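Local coordinates for protein transcriptional regulator (Saccharomonospora viridis, PDB 4KWA) that probably represses transcription as a TetR-family DNA-binding regulator, and binds choline in its C-terminal ligand-binding domain, at residues R78-T91 with V175-E187. Numbering follows the deposited sequence. Where two conformers were deposited one is given.
Sequences RERLVRLVELQLPT and VDHMRQHLNDFIE
Arg179 reaches from helix 175-190 to Glu86 on segment 78-91, and illustrates how one long side chain can serve both the apolar and the charged layer of a helix pair. Its CB packs against Leu89 CD1 at 3.9 Å, and CG loosely touches both that methyl and Glu86 OE1. The chain bends about CG-CD (chi3 -68°), and CD passes close to Glu86 OE1 before the guanidinium, which lies side-on to Glu86, the two planes nearly coplanar. NE donates to Glu86 OE1 at 2.8 Å and NH2 to Glu86 OE2 at 3.1 Å, each oxygen using its syn lone pair. The remaining nitrogen, NH1, donates to Asp176 OD1 at 3.0 Å, so carboxylates from both segments fix the group's rotation. Leu89 CD2 meanwhile slides past Met178, a selenomethionine whose SE touches Pro90 CD at 3.7 Å. Deeper in, Val85 CG1 packs on Leu182 CD1 at 3.6 Å, while its CG2 meets Ile186 CD1 tip to tip. At the far end, in the conformer given, Arg78 NE forms a salt bridge to Glu187 OE2 at 2.7 Å, with Val82 CG2 over a face of the Arg78 guanidinium. Segments 78-86 and 175-187 run roughly antiparallel, their axes 152° apart, and helix 148-168 backs Leu182 and Met178. Gln88, in the same segment as Glu86, borders the bound choline, placing this packing beside the ligand pocket of the all-helical C-terminal domain typical of TetR-family regulators.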
ATOM      1  N   ARG A  78      24.416  -2.400 -11.651  0.50 28.55           N
ATOM      2  CA  ARG A  78      23.902  -1.125 -11.126  0.50 30.89           C
ATOM      3  C   ARG A  78      22.899  -0.566 -12.120  0.50 29.82           C
ATOM      4  O   ARG A  78      21.797  -0.111 -11.709  0.50 27.52           O
ATOM      5  CB  ARG A  78      24.983  -0.059 -10.852  0.50 31.36           C
ATOM      6  CG  ARG A  78      24.380   1.300 -10.453  0.50 32.78           C
ATOM      7  CD  ARG A  78      25.332   2.490 -10.243  0.50 38.58           C
ATOM      8  NE  ARG A  78      24.531   3.706 -10.408  0.50 43.07           N
ATOM      9  CZ  ARG A  78      24.085   4.122 -11.595  0.50 42.65           C
ATOM     10  NH1 ARG A  78      24.372   3.418 -12.688  0.50 50.74           N
ATOM     11  NH2 ARG A  78      23.311   5.199 -11.699  0.50 36.81           N
ATOM     12  N   GLU A  79      23.271  -0.568 -13.394  1.00 31.02           N
ATOM     13  CA  GLU A  79      22.344  -0.065 -14.447  1.00 30.92           C
ATOM     14  C   GLU A  79      21.075  -0.940 -14.424  1.00 29.44           C
ATOM     15  O   GLU A  79      19.976  -0.420 -14.535  1.00 26.02           O
ATOM     16  CB  GLU A  79      22.945  -0.061 -15.862  1.00 37.31           C
ATOM     17  CG  GLU A  79      22.024   0.651 -16.846  1.00 46.83           C
ATOM     18  CD  GLU A  79      21.803   2.155 -16.551  1.00 54.34           C
ATOM     19  OE1 GLU A  79      22.581   2.772 -15.775  1.00 53.60           O
ATOM     20  OE2 GLU A  79      20.827   2.727 -17.103  1.00 57.45           O
ATOM     21  N   ARG A  80      21.218  -2.267 -14.309  1.00 27.17           N
ATOM     22  CA  ARG A  80      20.037  -3.106 -14.262  1.00 28.16           C
ATOM     23  C   ARG A  80      19.079  -2.731 -13.115  1.00 29.44           C
ATOM     24  O   ARG A  80      17.868  -2.567 -13.314  1.00 26.76           O
ATOM     25  CB  ARG A  80      20.395  -4.607 -14.157  1.00 29.95           C
ATOM     26  CG  ARG A  80      20.960  -5.238 -15.353  1.00 33.29           C
ATOM     27  CD  ARG A  80      21.224  -6.721 -15.126  1.00 32.40           C
ATOM     28  NE  ARG A  80      20.046  -7.535 -15.102  1.00 32.25           N
ATOM     29  CZ  ARG A  80      19.440  -8.029 -16.186  1.00 38.27           C
ATOM     30  NH1 ARG A  80      19.799  -7.633 -17.410  1.00 42.82           N
ATOM     31  NH2 ARG A  80      18.383  -8.840 -16.068  1.00 43.41           N
ATOM     32  N   LEU A  81      19.633  -2.623 -11.909  1.00 32.92           N
ATOM     33  CA  LEU A  81      18.847  -2.253 -10.690  1.00 28.61           C
ATOM     34  C   LEU A  81      18.194  -0.869 -10.889  1.00 30.11           C
ATOM     35  O   LEU A  81      16.996  -0.687 -10.624  1.00 28.98           O
ATOM     36  CB  LEU A  81      19.732  -2.338  -9.472  1.00 29.53           C
ATOM     37  CG  LEU A  81      18.970  -2.297  -8.171  1.00 35.13           C
ATOM     38  CD1 LEU A  81      18.014  -3.474  -8.035  1.00 31.67           C
ATOM     39  CD2 LEU A  81      19.923  -2.212  -6.972  1.00 35.46           C
ATOM     40  N   VAL A  82      18.934   0.085 -11.416  1.00 31.09           N
ATOM     41  CA  VAL A  82      18.386   1.430 -11.711  1.00 31.73           C
ATOM     42  C   VAL A  82      17.224   1.352 -12.700  1.00 34.60           C
ATOM     43  O   VAL A  82      16.203   1.978 -12.462  1.00 29.43           O
ATOM     44  CB  VAL A  82      19.466   2.430 -12.215  1.00 36.18           C
ATOM     45  CG1 VAL A  82      18.833   3.734 -12.721  1.00 45.04           C
ATOM     46  CG2 VAL A  82      20.476   2.737 -11.101  1.00 40.06           C
ATOM     47  N   ARG A  83      17.337   0.547 -13.744  1.00 31.67           N
ATOM     48  CA  ARG A  83      16.235   0.401 -14.688  1.00 31.71           C
ATOM     49  C   ARG A  83      15.033  -0.301 -14.089  1.00 26.48           C
ATOM     50  O   ARG A  83      13.932   0.102 -14.259  1.00 31.14           O
ATOM     51  CB  ARG A  83      16.667  -0.375 -15.894  1.00 32.24           C
ATOM     52  CG  ARG A  83      17.258   0.476 -16.952  1.00 45.34           C
ATOM     53  CD  ARG A  83      18.081  -0.363 -17.884  1.00 55.58           C
ATOM     54  NE  ARG A  83      18.957   0.487 -18.641  1.00 67.16           N
ATOM     55  CZ  ARG A  83      18.630   1.064 -19.772  1.00 64.10           C
ATOM     56  NH1 ARG A  83      19.513   1.826 -20.352  1.00 60.96           N
ATOM     57  NH2 ARG A  83      17.446   0.860 -20.316  1.00 63.61           N
ATOM     58  N   LEU A  84      15.294  -1.369 -13.389  1.00 25.38           N
ATOM     59  CA  LEU A  84      14.268  -2.106 -12.677  1.00 29.25           C
ATOM     60  C   LEU A  84      13.443  -1.224 -11.785  1.00 30.64           C
ATOM     61  O   LEU A  84      12.256  -1.404 -11.738  1.00 29.62           O
ATOM     62  CB  LEU A  84      14.832  -3.242 -11.819  1.00 31.40           C
ATOM     63  CG  LEU A  84      15.110  -4.519 -12.549  1.00 38.65           C
ATOM     64  CD1 LEU A  84      15.895  -5.489 -11.657  1.00 41.13           C
ATOM     65  CD2 LEU A  84      13.771  -5.133 -13.049  1.00 38.09           C
ATOM     66  N   VAL A  85      14.087  -0.340 -11.044  1.00 34.08           N
ATOM     67  CA  VAL A  85      13.420   0.560 -10.119  1.00 33.23           C
ATOM     68  C   VAL A  85      12.662   1.593 -10.907  1.00 32.79           C
ATOM     69  O   VAL A  85      11.488   1.854 -10.589  1.00 29.01           O
ATOM     70  CB  VAL A  85      14.435   1.118  -9.083  1.00 39.47           C
ATOM     71  CG1 VAL A  85      13.825   2.245  -8.294  1.00 45.06           C
ATOM     72  CG2 VAL A  85      14.924  -0.003  -8.152  1.00 30.60           C
ATOM     73  N   GLU A  86      13.235   2.069 -12.032  1.00 30.08           N
ATOM     74  CA  GLU A  86      12.571   3.025 -12.902  1.00 32.96           C
ATOM     75  C   GLU A  86      11.189   2.482 -13.437  1.00 30.64           C
ATOM     76  O   GLU A  86      10.188   3.226 -13.600  1.00 30.70           O
ATOM     77  CB  GLU A  86      13.502   3.424 -14.075  1.00 33.20           C
ATOM     78  CG  GLU A  86      12.844   4.373 -15.083  1.00 37.74           C
ATOM     79  CD  GLU A  86      12.702   5.805 -14.555  1.00 45.63           C
ATOM     80  OE1 GLU A  86      13.474   6.222 -13.645  1.00 40.40           O
ATOM     81  OE2 GLU A  86      11.842   6.563 -15.090  1.00 45.25           O
ATOM     82  N   LEU A  87      11.213   1.231 -13.879  1.00 30.47           N
ATOM     83  CA  LEU A  87      10.001   0.510 -14.325  1.00 28.73           C
ATOM     84  C   LEU A  87       8.891   0.419 -13.258  1.00 26.77           C
ATOM     85  O   LEU A  87       7.756   0.140 -13.576  1.00 28.93           O
ATOM     86  CB  LEU A  87      10.351  -0.916 -14.659  1.00 30.31           C
ATOM     87  CG  LEU A  87      11.094  -1.132 -15.923  1.00 31.08           C
ATOM     88  CD1 LEU A  87      11.420  -2.613 -15.940  1.00 35.52           C
ATOM     89  CD2 LEU A  87      10.185  -0.713 -17.061  1.00 38.57           C
ATOM     90  N   GLN A  88       9.228   0.626 -11.978  1.00 28.40           N
ATOM     91  CA  GLN A  88       8.274   0.622 -10.929  1.00 26.21           C
ATOM     92  C   GLN A  88       7.702   1.951 -10.624  1.00 27.38           C
ATOM     93  O   GLN A  88       6.844   2.005  -9.750  1.00 29.62           O
ATOM     94  CB  GLN A  88       8.841   0.065  -9.607  1.00 30.13           C
ATOM     95  CG  GLN A  88       9.561  -1.265  -9.729  1.00 31.13           C
ATOM     96  CD  GLN A  88       8.988  -2.272 -10.759  1.00 41.63           C
ATOM     97  OE1 GLN A  88       9.749  -2.799 -11.634  1.00 51.04           O
ATOM     98  NE2 GLN A  88       7.709  -2.602 -10.648  1.00 29.86           N
ATOM     99  N   LEU A  89       8.160   3.034 -11.256  1.00 25.31           N
ATOM    100  CA  LEU A  89       7.587   4.326 -10.929  1.00 26.33           C
ATOM    101  C   LEU A  89       6.203   4.483 -11.485  1.00 29.89           C
ATOM    102  O   LEU A  89       5.949   4.036 -12.568  1.00 28.18           O
ATOM    103  CB  LEU A  89       8.495   5.428 -11.472  1.00 27.70           C
ATOM    104  CG  LEU A  89       9.903   5.330 -10.930  1.00 32.04           C
ATOM    105  CD1 LEU A  89      10.725   6.454 -11.538  1.00 33.68           C
ATOM    106  CD2 LEU A  89       9.980   5.323  -9.436  1.00 36.89           C
ATOM    107  N   PRO A  90       5.307   5.188 -10.789  1.00 24.40           N
ATOM    108  CA  PRO A  90       3.974   5.330 -11.324  1.00 27.55           C
ATOM    109  C   PRO A  90       3.928   6.477 -12.310  1.00 29.65           C
ATOM    110  O   PRO A  90       3.206   7.453 -12.074  1.00 33.67           O
ATOM    111  CB  PRO A  90       3.151   5.685 -10.087  1.00 30.40           C
ATOM    112  CG  PRO A  90       4.142   6.323  -9.178  1.00 29.00           C
ATOM    113  CD  PRO A  90       5.378   5.520  -9.340  1.00 29.15           C
ATOM    114  N   THR A  91       4.654   6.355 -13.427  1.00 33.23           N
ATOM    115  CA  THR A  91       4.659   7.432 -14.433  1.00 29.98           C
ATOM    116  C   THR A  91       3.304   7.551 -15.149  1.00 30.09           C
ATOM    117  O   THR A  91       2.499   6.605 -15.293  1.00 31.34           O
ATOM    118  CB  THR A  91       5.826   7.225 -15.378  1.00 38.53           C
ATOM    119  OG1 THR A  91       5.835   5.884 -15.808  1.00 30.93           O
ATOM    120  CG2 THR A  91       7.102   7.366 -14.666  1.00 35.23           C
ATOM    121  N   VAL A 175       6.597  11.864  -8.696  1.00 27.76           N
ATOM    122  CA  VAL A 175       7.387  10.722  -9.236  1.00 28.92           C
ATOM    123  C   VAL A 175       8.901  11.113  -9.202  1.00 30.03           C
ATOM    124  O   VAL A 175       9.747  10.271  -8.970  1.00 26.85           O
ATOM    125  CB  VAL A 175       6.986  10.410 -10.691  1.00 29.19           C
ATOM    126  CG1 VAL A 175       7.910   9.374 -11.315  1.00 32.14           C
ATOM    127  CG2 VAL A 175       5.553   9.925 -10.793  1.00 35.83           C
ATOM    128  N   ASP A 176       9.283  12.368  -9.585  1.00 27.53           N
ATOM    129  CA  ASP A 176      10.699  12.791  -9.557  1.00 24.93           C
ATOM    130  C   ASP A 176      11.286  12.629  -8.165  1.00 28.16           C
ATOM    131  O   ASP A 176      12.394  12.135  -8.004  1.00 26.54           O
ATOM    132  CB  ASP A 176      10.876  14.263 -10.006  1.00 28.40           C
ATOM    133  CG  ASP A 176      10.642  14.474 -11.525  1.00 32.13           C
ATOM    134  OD1 ASP A 176      10.878  13.582 -12.342  1.00 30.89           O
ATOM    135  OD2 ASP A 176      10.269  15.598 -11.902  1.00 39.77           O
ATOM    136  N   HIS A 177      10.502  12.959  -7.129  1.00 30.01           N
ATOM    137  CA  HIS A 177      11.020  12.843  -5.735  1.00 27.36           C
ATOM    138  C   HIS A 177      11.225  11.371  -5.343  1.00 30.97           C
ATOM    139  O   HIS A 177      12.226  11.024  -4.753  1.00 26.60           O
ATOM    140  CB  HIS A 177      10.185  13.642  -4.772  1.00 35.98           C
ATOM    141  CG  HIS A 177      10.284  15.136  -5.013  1.00 57.44           C
ATOM    142  ND1 HIS A 177       9.218  15.913  -5.444  1.00 71.95           N
ATOM    143  CD2 HIS A 177      11.350  15.982  -4.941  1.00 68.44           C
ATOM    144  CE1 HIS A 177       9.611  17.170  -5.570  1.00 64.19           C
ATOM    145  NE2 HIS A 177      10.900  17.239  -5.275  1.00 63.47           N
HETATM  146  N   MSE A 178      10.279  10.525  -5.741  1.00 28.99           N
HETATM  147  CA  MSE A 178      10.388   9.082  -5.473  1.00 27.01           C
HETATM  148  C   MSE A 178      11.632   8.510  -6.169  1.00 27.18           C
HETATM  149  O   MSE A 178      12.361   7.647  -5.629  1.00 24.16           O
HETATM  150  CB  MSE A 178       9.072   8.444  -6.018  1.00 24.68           C
HETATM  151  CG  MSE A 178       9.196   6.944  -6.020  1.00 25.82           C
HETATM  152 SE   MSE A 178       7.380   6.172  -6.258  1.00 30.57          SE
HETATM  153  CE  MSE A 178       7.856   4.323  -6.206  1.00 19.52           C
ATOM    154  N   ARG A 179      11.814   8.901  -7.406  1.00 27.42           N
ATOM    155  CA  ARG A 179      12.967   8.494  -8.192  1.00 30.79           C
ATOM    156  C   ARG A 179      14.249   8.864  -7.495  1.00 26.00           C
ATOM    157  O   ARG A 179      15.090   8.040  -7.345  1.00 26.87           O
ATOM    158  CB  ARG A 179      12.967   9.066  -9.611  1.00 28.19           C
ATOM    159  CG  ARG A 179      14.058   8.508 -10.491  1.00 34.06           C
ATOM    160  CD  ARG A 179      14.116   9.128 -11.874  1.00 32.63           C
ATOM    161  NE  ARG A 179      12.972   8.798 -12.686  1.00 30.55           N
ATOM    162  CZ  ARG A 179      12.021   9.646 -13.026  1.00 35.03           C
ATOM    163  NH1 ARG A 179      12.047  10.890 -12.649  1.00 36.34           N
ATOM    164  NH2 ARG A 179      11.023   9.249 -13.762  1.00 39.47           N
ATOM    165  N   GLN A 180      14.346  10.118  -7.062  1.00 25.74           N
ATOM    166  CA  GLN A 180      15.515  10.633  -6.310  1.00 26.20           C
ATOM    167  C   GLN A 180      15.761   9.867  -4.979  1.00 29.47           C
ATOM    168  O   GLN A 180      16.868   9.438  -4.696  1.00 30.73           O
ATOM    169  CB  GLN A 180      15.327  12.146  -6.001  1.00 29.04           C
ATOM    170  CG  GLN A 180      16.666  12.801  -5.594  1.00 41.52           C
ATOM    171  CD  GLN A 180      16.639  14.327  -5.651  1.00 51.17           C
ATOM    172  OE1 GLN A 180      17.659  14.972  -5.916  1.00 82.03           O
ATOM    173  NE2 GLN A 180      15.464  14.904  -5.447  1.00 62.26           N
ATOM    174  N   HIS A 181      14.693   9.685  -4.217  1.00 26.77           N
ATOM    175  CA  HIS A 181      14.804   8.927  -2.974  1.00 27.49           C
ATOM    176  C   HIS A 181      15.345   7.506  -3.196  1.00 25.38           C
ATOM    177  O   HIS A 181      16.192   6.987  -2.462  1.00 26.52           O
ATOM    178  CB  HIS A 181      13.421   8.913  -2.273  1.00 24.57           C
ATOM    179  CG  HIS A 181      13.488   8.341  -0.885  1.00 25.61           C
ATOM    180  ND1 HIS A 181      13.494   9.143   0.247  1.00 27.88           N
ATOM    181  CD2 HIS A 181      13.772   7.094  -0.452  1.00 29.47           C
ATOM    182  CE1 HIS A 181      13.697   8.391   1.313  1.00 31.42           C
ATOM    183  NE2 HIS A 181      13.832   7.142   0.928  1.00 29.46           N
ATOM    184  N   LEU A 182      14.794   6.796  -4.185  1.00 25.64           N
ATOM    185  CA  LEU A 182      15.186   5.433  -4.481  1.00 29.41           C
ATOM    186  C   LEU A 182      16.635   5.341  -5.041  1.00 29.82           C
ATOM    187  O   LEU A 182      17.388   4.479  -4.627  1.00 24.41           O
ATOM    188  CB  LEU A 182      14.189   4.798  -5.468  1.00 22.64           C
ATOM    189  CG  LEU A 182      12.835   4.372  -4.886  1.00 28.44           C
ATOM    190  CD1 LEU A 182      11.814   4.025  -5.972  1.00 29.05           C
ATOM    191  CD2 LEU A 182      13.049   3.228  -3.906  1.00 29.02           C
ATOM    192  N   ASN A 183      17.003   6.281  -5.908  1.00 28.10           N
ATOM    193  CA  ASN A 183      18.363   6.352  -6.415  1.00 30.41           C
ATOM    194  C   ASN A 183      19.343   6.662  -5.233  1.00 31.17           C
ATOM    195  O   ASN A 183      20.434   6.073  -5.170  1.00 30.70           O
ATOM    196  CB  ASN A 183      18.406   7.264  -7.673  1.00 34.09           C
ATOM    197  CG  ASN A 183      17.971   6.522  -8.939  1.00 41.32           C
ATOM    198  OD1 ASN A 183      16.835   6.673  -9.438  1.00 50.11           O
ATOM    199  ND2 ASN A 183      18.833   5.650  -9.419  1.00 41.51           N
ATOM    200  N   ASP A 184      18.959   7.514  -4.273  1.00 26.23           N
ATOM    201  CA  ASP A 184      19.779   7.763  -3.067  1.00 29.43           C
ATOM    202  C   ASP A 184      19.960   6.502  -2.243  1.00 30.89           C
ATOM    203  O   ASP A 184      20.999   6.242  -1.719  1.00 33.82           O
ATOM    204  CB  ASP A 184      19.212   8.907  -2.241  1.00 30.15           C
ATOM    205  CG  ASP A 184      19.445  10.285  -2.909  1.00 51.40           C
ATOM    206  OD1 ASP A 184      20.242  10.324  -3.882  1.00 56.43           O
ATOM    207  OD2 ASP A 184      18.868  11.328  -2.453  1.00 60.49           O
ATOM    208  N   PHE A 185      18.907   5.730  -2.094  1.00 31.37           N
ATOM    209  CA  PHE A 185      18.973   4.502  -1.313  1.00 24.36           C
ATOM    210  C   PHE A 185      19.957   3.566  -2.053  1.00 27.57           C
ATOM    211  O   PHE A 185      20.723   2.891  -1.411  1.00 29.33           O
ATOM    212  CB  PHE A 185      17.566   3.848  -1.285  1.00 24.13           C
ATOM    213  CG  PHE A 185      17.511   2.512  -0.527  1.00 24.12           C
ATOM    214  CD1 PHE A 185      17.539   2.466   0.843  1.00 28.15           C
ATOM    215  CD2 PHE A 185      17.465   1.345  -1.203  1.00 23.56           C
ATOM    216  CE1 PHE A 185      17.572   1.265   1.527  1.00 29.97           C
ATOM    217  CE2 PHE A 185      17.508   0.106  -0.511  1.00 27.19           C
ATOM    218  CZ  PHE A 185      17.507   0.105   0.825  1.00 29.00           C
ATOM    219  N   ILE A 186      19.804   3.389  -3.356  1.00 25.20           N
ATOM    220  CA  ILE A 186      20.704   2.483  -4.098  1.00 30.35           C
ATOM    221  C   ILE A 186      22.153   2.968  -3.924  1.00 28.61           C
ATOM    222  O   ILE A 186      23.052   2.254  -3.510  1.00 31.00           O
ATOM    223  CB  ILE A 186      20.344   2.436  -5.590  1.00 33.70           C
ATOM    224  CG1 ILE A 186      19.004   1.710  -5.771  1.00 33.66           C
ATOM    225  CG2 ILE A 186      21.464   1.811  -6.428  1.00 37.18           C
ATOM    226  CD1 ILE A 186      18.430   1.840  -7.157  1.00 37.39           C
ATOM    227  N   GLU A 187      22.379   4.229  -4.258  1.00 32.46           N
ATOM    228  CA  GLU A 187      23.752   4.726  -4.171  1.00 34.73           C
ATOM    229  C   GLU A 187      24.372   4.624  -2.752  1.00 35.04           C
ATOM    230  O   GLU A 187      25.578   4.434  -2.660  1.00 36.49           O
ATOM    231  CB  GLU A 187      23.878   6.155  -4.777  1.00 38.10           C
ATOM    232  CG  GLU A 187      23.554   6.250  -6.270  1.00 48.05           C
ATOM    233  CD  GLU A 187      24.357   5.269  -7.148  1.00 54.03           C
ATOM    234  OE1 GLU A 187      25.605   5.279  -7.034  1.00 56.53           O
ATOM    235  OE2 GLU A 187      23.739   4.519  -7.974  1.00 63.77           O
TER